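Local coordinates for protein 5-Carboxyvanillate Decarboxylase (Novosphingobium aromaticivorans, PDB 4QRN) that probably decarboxylates 5-carboxyvanillate as a metal-dependent member of the amidohydrolase family, and here holds manganese and 4-hydroxy-3-methoxy-5-nitrobenzoic acid, at residues I177-H182 with R186-E191; H241-I246 with K296-Y301; I250-P255 with K292-T297; V306-S311 with Q324-D329. All blocks are in the same frame, centred on the assembly; numbering follows the deposited sequence. Where two conformers were deposited one is given.

Interaction 1. Residues I177-H182 with R186-E191. With ACT (acetate ion), chain L.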
# COMPACT_ATOMS: atom_id res chain seq x y z
N ILE A 177 -18.21 16.65 0.60
CA ILE A 177 -17.92 16.27 1.98
C ILE A 177 -16.63 15.45 2.00
O ILE A 177 -16.27 14.78 1.02
CB ILE A 177 -19.05 15.49 2.73
CG1 ILE A 177 -19.35 14.15 2.03
CG2 ILE A 177 -20.29 16.38 2.88
CD1 ILE A 177 -20.16 13.21 2.87
N GLN A 178 -15.96 15.52 3.15
CA GLN A 178 -14.84 14.64 3.45
C GLN A 178 -15.25 13.68 4.54
O GLN A 178 -15.74 14.10 5.59
CB GLN A 178 -13.63 15.47 3.91
CG GLN A 178 -12.46 14.58 4.35
CD GLN A 178 -11.23 15.39 4.66
OE1 GLN A 178 -10.63 15.98 3.76
NE2 GLN A 178 -10.85 15.43 5.95
N ILE A 179 -15.06 12.38 4.30
CA ILE A 179 -15.23 11.37 5.33
C ILE A 179 -13.83 10.81 5.61
O ILE A 179 -13.08 10.47 4.69
CB ILE A 179 -16.22 10.26 4.90
CG1 ILE A 179 -17.63 10.87 4.80
CG2 ILE A 179 -16.18 9.08 5.91
CD1 ILE A 179 -18.72 9.87 4.38
N ASN A 180 -13.49 10.74 6.89
CA ASN A 180 -12.17 10.34 7.36
C ASN A 180 -12.12 8.84 7.52
O ASN A 180 -12.01 8.30 8.62
CB ASN A 180 -11.89 11.10 8.65
CG ASN A 180 -12.05 12.56 8.44
OD1 ASN A 180 -11.27 13.14 7.68
ND2 ASN A 180 -13.08 13.17 9.04
N SER A 181 -12.27 8.17 6.39
CA SER A 181 -12.26 6.73 6.27
C SER A 181 -13.21 6.08 7.27
O SER A 181 -14.37 6.49 7.31
CB SER A 181 -10.82 6.18 6.26
OG SER A 181 -10.82 4.94 5.61
N HIS A 182 -12.81 5.01 7.97
CA HIS A 182 -13.77 4.23 8.74
C HIS A 182 -14.47 5.05 9.83
O HIS A 182 -13.96 6.07 10.31
CB HIS A 182 -13.08 3.01 9.40
CG HIS A 182 -12.20 3.37 10.55
ND1 HIS A 182 -12.63 3.32 11.86
CD2 HIS A 182 -10.91 3.78 10.57
CE1 HIS A 182 -11.63 3.71 12.65
NE2 HIS A 182 -10.57 3.98 11.89
N ARG A 186 -16.12 0.53 11.01
CA ARG A 186 -17.07 0.16 9.96
C ARG A 186 -16.77 0.96 8.70
O ARG A 186 -16.43 2.15 8.76
CB ARG A 186 -18.52 0.44 10.40
CG ARG A 186 -18.91 -0.30 11.65
CD ARG A 186 -20.32 0.07 12.06
NE ARG A 186 -21.28 -0.51 11.13
CZ ARG A 186 -22.59 -0.37 11.25
NH1 ARG A 186 -23.08 0.37 12.23
NH2 ARG A 186 -23.39 -0.97 10.38
N TYR A 187 -16.98 0.31 7.56
CA TYR A 187 -16.64 0.86 6.24
C TYR A 187 -17.87 1.14 5.42
O TYR A 187 -18.94 0.54 5.62
CB TYR A 187 -15.66 -0.12 5.52
CG TYR A 187 -14.34 -0.20 6.26
CD1 TYR A 187 -14.15 -1.06 7.35
CD2 TYR A 187 -13.32 0.70 5.94
CE1 TYR A 187 -12.96 -1.03 8.08
CE2 TYR A 187 -12.12 0.73 6.67
CZ TYR A 187 -11.95 -0.14 7.74
OH TYR A 187 -10.82 -0.11 8.50
N LEU A 188 -17.72 2.06 4.48
CA LEU A 188 -18.87 2.64 3.77
C LEU A 188 -19.51 1.69 2.78
O LEU A 188 -20.57 2.01 2.24
CB LEU A 188 -18.44 3.92 3.06
CG LEU A 188 -18.09 5.10 3.98
CD1 LEU A 188 -17.36 6.13 3.15
CD2 LEU A 188 -19.34 5.71 4.67
N ASP A 189 -18.90 0.53 2.53
CA ASP A 189 -19.54 -0.48 1.68
C ASP A 189 -20.70 -1.19 2.37
O ASP A 189 -21.45 -1.89 1.71
CB ASP A 189 -18.52 -1.52 1.25
CG ASP A 189 -17.83 -2.19 2.43
OD1 ASP A 189 -16.95 -1.54 3.03
OD2 ASP A 189 -18.21 -3.34 2.75
N GLU A 190 -20.85 -1.03 3.68
CA GLU A 190 -22.00 -1.64 4.35
C GLU A 190 -23.28 -0.95 3.92
O GLU A 190 -23.30 0.28 3.76
CB GLU A 190 -21.91 -1.51 5.86
CG GLU A 190 -20.88 -2.35 6.53
CD GLU A 190 -21.15 -2.40 8.02
OE1 GLU A 190 -22.30 -2.71 8.42
OE2 GLU A 190 -20.24 -2.08 8.79
N GLU A 191 -24.35 -1.73 3.76
CA GLU A 191 -25.63 -1.17 3.34
C GLU A 191 -26.11 -0.07 4.29
O GLU A 191 -26.79 0.86 3.86
CB GLU A 191 -26.70 -2.26 3.27
CG GLU A 191 -26.49 -3.23 2.11
CD GLU A 191 -27.74 -4.02 1.76
OE1 GLU A 191 -28.64 -4.12 2.62
OE2 GLU A 191 -27.82 -4.52 0.62
C ACT L . -21.46 2.60 14.49
O ACT L . -22.13 2.36 13.46
OXT ACT L . -20.90 1.63 15.05
CH3 ACT L . -21.35 3.99 15.04
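His182 and Tyr187 mark the closest backbone approach, their CA atoms 5.1 Å apart. Beside them His182 CA lies 3.4 Å from Arg186 O, a CA-H...O contact. An inverse gamma turn centred on Asn180 bends the chain as it leaves strand 177-179, and a type I turn from Tyr187 to Glu190, closed by Glu190 N to Tyr187 O at 3.1 Å, folds the second segment back. Among the side chains, His182 CB sits over one face of the Tyr187 ring, 4.0 Å from its centroid and 25° off the normal: a CH-pi contact offset toward the rim. The polar ends lead elsewhere, His182 NE2 to Thr213 O and Tyr187 OH to Glu237. Ile179 and Leu188 meet tip to tip, CD1 to CD1 at 4.2 Å. Arg186, its chain bent at chi3 (71°), grips Glu190 side-on, with NE to OE2 at 3.0 Å and NH2 to OE1 at 2.8 Å; both oxygens lie close to the guanidinium plane, and the NE bond is nearly straight (178°). An acetate, probably from the crystallisation liquor, lies at the guanidinium edge near NH1. A leucine in place of Arg186 would probably leave the Glu190 carboxylate without its two-pronged partner and free to swing off the turn. Strand 177-179 pairs in parallel with strand 207-209 in the barrel wall. Helix 194-203 packs on Ile179 and Leu188 through Ile196 and Phe197, while helix 233-248 covers Tyr187 and Leu188 through Met240 and Leu245.

Interaction 2. Residues H241-I246 with K296-Y301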
# COMPACT_ATOMS: atom_id res chain seq x y z
N HIS A 241 -10.17 1.11 1.94
CA HIS A 241 -11.54 1.61 1.95
C HIS A 241 -12.04 1.88 0.53
O HIS A 241 -13.15 1.48 0.16
CB HIS A 241 -11.62 2.86 2.81
CG HIS A 241 -12.98 3.17 3.32
ND1 HIS A 241 -13.16 3.98 4.42
CD2 HIS A 241 -14.23 2.72 2.98
CE1 HIS A 241 -14.45 4.05 4.70
NE2 HIS A 241 -15.12 3.29 3.86
N LEU A 242 -11.23 2.58 -0.28
CA LEU A 242 -11.62 2.83 -1.65
C LEU A 242 -11.77 1.51 -2.41
O LEU A 242 -12.73 1.32 -3.18
CB LEU A 242 -10.64 3.76 -2.33
CG LEU A 242 -10.91 4.03 -3.81
CD1 LEU A 242 -12.32 4.58 -4.06
CD2 LEU A 242 -9.85 4.97 -4.35
N LEU A 243 -10.82 0.59 -2.22
CA LEU A 243 -10.89 -0.68 -2.94
C LEU A 243 -12.16 -1.46 -2.57
O LEU A 243 -12.81 -2.04 -3.44
CB LEU A 243 -9.64 -1.50 -2.67
CG LEU A 243 -9.52 -2.81 -3.43
CD1 LEU A 243 -9.61 -2.62 -4.95
CD2 LEU A 243 -8.20 -3.51 -3.07
N ARG A 244 -12.53 -1.49 -1.29
CA ARG A 244 -13.76 -2.14 -0.80
C ARG A 244 -14.99 -1.56 -1.49
O ARG A 244 -15.92 -2.27 -1.85
CB ARG A 244 -13.93 -1.92 0.73
CG ARG A 244 -13.08 -2.88 1.57
CD ARG A 244 -13.24 -2.75 3.09
NE ARG A 244 -14.60 -2.97 3.55
CZ ARG A 244 -14.95 -3.60 4.67
NH1 ARG A 244 -16.22 -3.67 5.00
NH2 ARG A 244 -14.04 -4.17 5.46
N LEU A 245 -15.00 -0.24 -1.62
CA LEU A 245 -16.13 0.40 -2.28
C LEU A 245 -16.19 0.07 -3.77
O LEU A 245 -17.27 -0.20 -4.31
CB LEU A 245 -16.06 1.91 -2.07
CG LEU A 245 -16.55 2.36 -0.70
CD1 LEU A 245 -16.09 3.79 -0.41
CD2 LEU A 245 -18.08 2.27 -0.63
N ILE A 246 -15.04 0.07 -4.44
CA ILE A 246 -15.04 -0.29 -5.85
C ILE A 246 -15.56 -1.72 -6.00
O ILE A 246 -16.44 -2.00 -6.83
CB ILE A 246 -13.63 -0.14 -6.46
CG1 ILE A 246 -13.21 1.34 -6.51
CG2 ILE A 246 -13.59 -0.79 -7.84
CD1 ILE A 246 -11.76 1.54 -6.81
N LYS A 296 -17.48 -2.81 -14.87
CA LYS A 296 -16.20 -2.32 -15.42
C LYS A 296 -15.06 -3.00 -14.69
O LYS A 296 -15.25 -3.61 -13.63
CB LYS A 296 -16.03 -0.80 -15.26
CG LYS A 296 -17.16 0.01 -15.85
CD LYS A 296 -16.87 1.51 -15.79
CE LYS A 296 -17.93 2.29 -16.56
NZ LYS A 296 -17.56 3.70 -16.66
N THR A 297 -13.87 -2.91 -15.26
CA THR A 297 -12.65 -3.24 -14.55
C THR A 297 -12.35 -2.16 -13.52
O THR A 297 -12.89 -1.05 -13.56
CB THR A 297 -11.46 -3.34 -15.51
OG1 THR A 297 -11.30 -2.06 -16.14
CG2 THR A 297 -11.70 -4.42 -16.58
N ILE A 298 -11.45 -2.49 -12.59
CA ILE A 298 -11.00 -1.49 -11.63
C ILE A 298 -10.36 -0.32 -12.37
O ILE A 298 -10.59 0.84 -12.02
CB ILE A 298 -10.06 -2.13 -10.57
CG1 ILE A 298 -10.88 -3.15 -9.75
CG2 ILE A 298 -9.47 -1.05 -9.67
CD1 ILE A 298 -10.06 -3.99 -8.79
N GLU A 299 -9.58 -0.61 -13.42
CA GLU A 299 -9.04 0.45 -14.26
C GLU A 299 -10.16 1.35 -14.81
O GLU A 299 -10.04 2.60 -14.79
CB GLU A 299 -8.24 -0.18 -15.39
CG GLU A 299 -7.70 0.85 -16.35
CD GLU A 299 -6.80 0.25 -17.37
OE1 GLU A 299 -6.92 -0.96 -17.64
OE2 GLU A 299 -5.96 0.99 -17.90
N GLY A 300 -11.24 0.74 -15.29
CA GLY A 300 -12.36 1.51 -15.78
C GLY A 300 -12.94 2.44 -14.73
O GLY A 300 -13.24 3.60 -15.04
N TYR A 301 -13.10 1.97 -13.51
CA TYR A 301 -13.62 2.84 -12.46
C TYR A 301 -12.64 3.95 -12.13
O TYR A 301 -13.07 5.05 -11.81
CB TYR A 301 -13.98 2.06 -11.18
CG TYR A 301 -15.10 1.07 -11.40
CD1 TYR A 301 -16.37 1.51 -11.78
CD2 TYR A 301 -14.89 -0.29 -11.28
CE1 TYR A 301 -17.40 0.61 -12.01
CE2 TYR A 301 -15.89 -1.20 -11.51
CZ TYR A 301 -17.14 -0.75 -11.88
OH TYR A 301 -18.10 -1.69 -12.14
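Ile246 approaches the Tyr301 ring obliquely, its CG2 3.7 Å from CD2, as the two side chains slide past each other in opposite directions. One face of that ring is covered from within its own segment by Lys296 CB, 3.6 Å above the plane and offset toward the rim. The hydroxyl is fixed too: Lys296 N donates to Tyr301 OH at 3.0 Å (154°), and Asp252 is a further hydrogen-bond partner. The same Ile246 methyl rests 4.1 Å from Ile298 CG1, so one branch serves two neighbours; with CG1 next to the backbone N (chi1 -67°), CG2 is the arm turned to both. Ile298 CD1 reaches on to Leu243 CD1 at 4.1 Å, and Ile298 crosses both aliphatic partners at roughly right angles. Thr297 is the N-cap of helix 298-304, OG1 accepting from Gly300 N at 2.9 Å. Leu272 of helix 268-284 also packs on Ile298, and Leu227 of the second subunit on Leu243. The arrangement is apolar packing between helix 233-248 and the start of the short helix 298-304, which leads into strand 306-309, consistent with the helical layer around the (beta/alpha)8-barrel of amidohydrolases.

Interaction 3. Residues I250-P255 with K292-T297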
# COMPACT_ATOMS: atom_id res chain seq x y z
N ILE A 250 -19.97 0.03 -5.88
CA ILE A 250 -20.60 1.30 -5.58
C ILE A 250 -20.83 2.13 -6.85
O ILE A 250 -21.82 2.86 -6.92
CB ILE A 250 -19.80 2.11 -4.51
CG1 ILE A 250 -20.66 3.18 -3.86
CG2 ILE A 250 -18.56 2.76 -5.11
CD1 ILE A 250 -21.74 2.63 -2.98
N PHE A 251 -19.93 2.02 -7.83
CA PHE A 251 -20.06 2.84 -9.03
C PHE A 251 -20.97 2.21 -10.08
O PHE A 251 -21.31 2.88 -11.05
CB PHE A 251 -18.70 3.15 -9.62
CG PHE A 251 -17.81 3.92 -8.71
CD1 PHE A 251 -18.23 5.12 -8.14
CD2 PHE A 251 -16.56 3.44 -8.38
CE1 PHE A 251 -17.38 5.86 -7.30
CE2 PHE A 251 -15.70 4.18 -7.55
CZ PHE A 251 -16.13 5.38 -6.99
N ASP A 252 -21.35 0.95 -9.89
CA ASP A 252 -22.45 0.40 -10.68
C ASP A 252 -23.79 0.85 -10.11
O ASP A 252 -24.73 1.14 -10.84
CB ASP A 252 -22.37 -1.14 -10.72
CG ASP A 252 -21.18 -1.66 -11.53
OD1 ASP A 252 -20.55 -0.86 -12.25
OD2 ASP A 252 -20.91 -2.88 -11.45
N LYS A 253 -23.86 0.93 -8.79
CA LYS A 253 -25.06 1.39 -8.12
C LYS A 253 -25.27 2.88 -8.37
O LYS A 253 -26.41 3.33 -8.59
CB LYS A 253 -24.97 1.08 -6.62
CG LYS A 253 -26.26 1.32 -5.87
CD LYS A 253 -26.17 0.75 -4.47
CE LYS A 253 -27.50 0.91 -3.75
NZ LYS A 253 -27.60 0.14 -2.48
N TYR A 254 -24.17 3.64 -8.36
CA TYR A 254 -24.20 5.10 -8.47
C TYR A 254 -23.20 5.55 -9.53
O TYR A 254 -22.11 6.01 -9.21
CB TYR A 254 -23.86 5.74 -7.11
CG TYR A 254 -24.85 5.36 -6.03
CD1 TYR A 254 -26.18 5.75 -6.14
CD2 TYR A 254 -24.47 4.60 -4.94
CE1 TYR A 254 -27.10 5.40 -5.18
CE2 TYR A 254 -25.39 4.25 -3.97
CZ TYR A 254 -26.71 4.64 -4.10
OH TYR A 254 -27.65 4.29 -3.15
N PRO A 255 -23.56 5.42 -10.82
CA PRO A 255 -22.58 5.68 -11.88
C PRO A 255 -22.09 7.12 -11.93
O PRO A 255 -21.00 7.35 -12.46
CB PRO A 255 -23.35 5.32 -13.16
CG PRO A 255 -24.43 4.42 -12.71
CD PRO A 255 -24.80 4.82 -11.34
N LYS A 292 -18.43 -10.03 -6.27
CA LYS A 292 -19.19 -10.48 -7.44
C LYS A 292 -18.88 -9.66 -8.68
O LYS A 292 -18.21 -8.64 -8.60
CB LYS A 292 -20.66 -10.46 -7.08
CG LYS A 292 -20.96 -11.42 -5.94
CD LYS A 292 -22.38 -11.93 -5.93
CE LYS A 292 -22.55 -13.08 -4.94
NZ LYS A 292 -21.54 -14.17 -5.12
N PRO A 293 -19.35 -10.11 -9.85
CA PRO A 293 -18.99 -9.40 -11.09
C PRO A 293 -19.38 -7.92 -11.10
O PRO A 293 -20.44 -7.52 -10.62
CB PRO A 293 -19.72 -10.19 -12.17
CG PRO A 293 -19.80 -11.57 -11.60
CD PRO A 293 -20.04 -11.38 -10.14
N LEU A 294 -18.47 -7.13 -11.65
CA LEU A 294 -18.66 -5.70 -11.81
C LEU A 294 -18.82 -5.38 -13.28
O LEU A 294 -18.37 -6.13 -14.14
CB LEU A 294 -17.43 -4.96 -11.28
CG LEU A 294 -17.06 -5.21 -9.82
CD1 LEU A 294 -15.78 -4.48 -9.44
CD2 LEU A 294 -18.19 -4.80 -8.90
N LYS A 295 -19.45 -4.25 -13.57
CA LYS A 295 -19.67 -3.87 -14.97
C LYS A 295 -18.41 -3.35 -15.65
O LYS A 295 -18.31 -3.45 -16.87
CB LYS A 295 -20.79 -2.84 -15.10
CG LYS A 295 -22.16 -3.37 -14.73
CD LYS A 295 -23.22 -2.29 -14.90
CE LYS A 295 -24.58 -2.82 -14.50
NZ LYS A 295 -25.61 -1.74 -14.43
N LYS A 296 -17.48 -2.81 -14.87
CA LYS A 296 -16.20 -2.32 -15.42
C LYS A 296 -15.06 -3.00 -14.69
O LYS A 296 -15.25 -3.61 -13.63
CB LYS A 296 -16.03 -0.80 -15.26
CG LYS A 296 -17.16 0.01 -15.85
CD LYS A 296 -16.87 1.51 -15.79
CE LYS A 296 -17.93 2.29 -16.56
NZ LYS A 296 -17.56 3.70 -16.66
N THR A 297 -13.87 -2.91 -15.26
CA THR A 297 -12.65 -3.24 -14.55
C THR A 297 -12.35 -2.16 -13.52
O THR A 297 -12.89 -1.05 -13.56
CB THR A 297 -11.46 -3.34 -15.51
OG1 THR A 297 -11.30 -2.06 -16.14
CG2 THR A 297 -11.70 -4.42 -16.58
O HOH W 1 -24.69 0.70 -13.60
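Asp252 OD2 accepts the backbone N-H of Lys295 at 2.9 Å with an N-H...O angle of 161°. The donor comes in on the syn side of the carboxylate, 19° out of its plane, a well-directed bond between a short helix and a loop. The other oxygen, Asp252 OD1, is hydrogen-bonded to Tyr301 OH, so the two oxygens have different partners, which limits rotation of the carboxylate. Around these bonds the Lys295 stem crosses the acid at a slant, CB 3.5 Å from OD1 of Asp252 and CG 3.5 Å from OD2. The lysine chain is extended beyond CG and carries NZ past the carboxylate, 5.6 Å from Asp252 OD1, too far for a direct ion pair, although the opposite charges may still attract. Instead NZ gives a hydrogen bond to a water at 2.7 Å, and that water donates to Asp252 O at 2.8 Å, so the residue is approached at both its side chain and its carbonyl. Leu294 CA lies 3.6 Å from Asp252 OD2, a plain van der Waals approach. An alanine here would remove the carboxylate, and would probably leave Lys295 N without its acceptor and Tyr301 OH without its Asp252 partner, letting the loop drift from the helix. Phe251, on the same helix, packs against Ile246 of helix 233-248, while Leu294 touches His279 of helix 268-284. The whole is a surface tie in which a helix-borne aspartate accepts a loop backbone N-H, joining helix 250-253 to the loop before helix 298-304 on the outside of the amidohydrolase barrel, away from the metal site.

Interaction 4. Residues V306-S311 with Q324-D329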
# COMPACT_ATOMS: atom_id res chain seq x y z
N VAL A 306 -13.09 7.80 -10.06
CA VAL A 306 -12.13 8.13 -9.00
C VAL A 306 -11.28 9.30 -9.45
O VAL A 306 -10.94 9.44 -10.62
CB VAL A 306 -11.26 6.91 -8.65
CG1 VAL A 306 -10.25 7.24 -7.55
CG2 VAL A 306 -12.17 5.75 -8.21
N LEU A 307 -10.96 10.17 -8.50
CA LEU A 307 -10.15 11.36 -8.73
C LEU A 307 -9.05 11.36 -7.67
O LEU A 307 -9.27 10.90 -6.54
CB LEU A 307 -11.02 12.61 -8.56
CG LEU A 307 -12.17 12.72 -9.57
CD1 LEU A 307 -13.17 13.77 -9.11
CD2 LEU A 307 -11.64 13.05 -11.00
N VAL A 308 -7.87 11.85 -8.03
CA VAL A 308 -6.72 11.77 -7.14
C VAL A 308 -6.07 13.11 -6.96
O VAL A 308 -5.99 13.92 -7.90
CB VAL A 308 -5.70 10.76 -7.72
CG1 VAL A 308 -4.31 10.90 -7.10
CG2 VAL A 308 -6.23 9.36 -7.58
N THR A 309 -5.58 13.36 -5.75
CA THR A 309 -4.72 14.51 -5.51
C THR A 309 -3.32 14.02 -5.13
O THR A 309 -3.14 12.88 -4.73
CB THR A 309 -5.25 15.46 -4.41
OG1 THR A 309 -4.86 14.96 -3.12
CG2 THR A 309 -6.76 15.65 -4.50
N ASN A 310 -2.35 14.92 -5.22
CA ASN A 310 -0.97 14.59 -4.83
C ASN A 310 -0.62 15.02 -3.41
O ASN A 310 0.55 15.24 -3.12
CB ASN A 310 0.06 15.20 -5.79
CG ASN A 310 0.32 16.64 -5.49
OD1 ASN A 310 -0.61 17.42 -5.33
ND2 ASN A 310 1.59 17.03 -5.42
N SER A 311 -1.60 15.12 -2.50
CA SER A 311 -1.25 15.52 -1.14
C SER A 311 -0.12 14.66 -0.60
O SER A 311 -0.14 13.44 -0.72
CB SER A 311 -2.47 15.45 -0.22
OG SER A 311 -3.09 14.18 -0.36
N GLN A 324 -0.73 9.31 -16.16
CA GLN A 324 -0.83 8.36 -17.25
C GLN A 324 -1.92 7.31 -16.98
O GLN A 324 -2.68 6.97 -17.89
CB GLN A 324 0.53 7.70 -17.48
CG GLN A 324 0.55 6.79 -18.72
CD GLN A 324 1.77 5.88 -18.78
OE1 GLN A 324 2.88 6.27 -18.42
NE2 GLN A 324 1.56 4.65 -19.25
N VAL A 325 -2.00 6.79 -15.75
CA VAL A 325 -2.96 5.74 -15.44
C VAL A 325 -4.40 6.27 -15.41
O VAL A 325 -5.32 5.65 -15.94
CB VAL A 325 -2.63 5.11 -14.05
CG1 VAL A 325 -3.76 4.19 -13.58
CG2 VAL A 325 -1.31 4.36 -14.13
N MET A 326 -4.58 7.42 -14.77
CA MET A 326 -5.93 7.95 -14.50
C MET A 326 -6.40 8.86 -15.63
O MET A 326 -7.61 9.07 -15.77
CB MET A 326 -5.93 8.85 -13.25
CG MET A 326 -5.32 8.37 -11.98
SD MET A 326 -6.40 7.46 -10.95
CE MET A 326 -7.90 8.43 -10.85
N GLY A 327 -5.46 9.47 -16.35
CA GLY A 327 -5.74 10.61 -17.22
C GLY A 327 -5.33 11.91 -16.55
O GLY A 327 -5.60 12.13 -15.35
N GLU A 328 -4.73 12.81 -17.32
CA GLU A 328 -4.27 14.07 -16.74
C GLU A 328 -5.40 14.97 -16.25
O GLU A 328 -5.14 15.88 -15.47
CB GLU A 328 -3.38 14.82 -17.70
CG GLU A 328 -4.11 15.35 -18.89
CD GLU A 328 -3.25 16.24 -19.76
OE1 GLU A 328 -2.01 16.20 -19.63
OE2 GLU A 328 -3.81 16.99 -20.59
N ASP A 329 -6.64 14.72 -16.67
CA ASP A 329 -7.77 15.50 -16.17
C ASP A 329 -8.20 15.07 -14.78
O ASP A 329 -9.09 15.71 -14.22
CB ASP A 329 -9.00 15.35 -17.08
CG ASP A 329 -8.85 15.98 -18.43
OD1 ASP A 329 -7.84 16.65 -18.70
OD2 ASP A 329 -9.80 15.80 -19.23
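Met326 and Val308 cross at about a right angle, the end of the methionine lying against one valine branch. Val308 CG2 is 3.8 Å from Met326 CE and 3.9 Å from SD, so sulfur and methyl share the same partner. CG2 is the branch beside the backbone N, while CG1 stands anti to the backbone N (chi1 163°). The methionine chain is bent twice, at chi2 (-88°) and chi3 (-48°), and this fold brings CE back over the strand, 3.2 Å from Val306 O and 4.2 Å from Val306 CG1. One methyl therefore touches the backbone of one residue and the side chains of two, Val306 and Val308 being alternate residues of strand 306-309. Just after Met326 the helix ends: Gly327 takes a positive phi, and the chain turns toward strand 331-332; Val308 has backbone hydrogen bonds with Arg330 and Met332. The contact thus lies inside a beta-alpha-beta crossover, helix 316-326 packed on the strand it follows. At the far end of the first segment Ser311 OG bonds to Glu41, a manganese ligand, in the second shell of the metal site. Chemically the interface is almost wholly apolar and buried. Its polar atom, Val306 O, has its hydrogen bond from Arg330 NE, and the methionine methyl packs against the same oxygen without being needed as its donor; cohesion here probably rests on close packing of a flexible thioether.

How the interactions relate
Interactions 1, 2 and 4 are buried, whereas interaction 3 lies at the surface, and the chemistry follows: methyl and ring packing across the buried contacts, a charged oxygen, a backbone N-H and a bridging water in interaction 3. Interactions 1 and 4 reach the same parallel sheet, one at strand 177-179, the other at strand 306-309. Interactions 2 and 3 share Lys296 and Thr297 and meet through the Tyr301 hydroxyl, while helices 233-248 and 250-253 follow each other. Interactions 1 and 2 are joined by the salt bridge Asp189 to Arg244 and by Ser181 with His241. Val306 packs against interactions 2 and 3 alike.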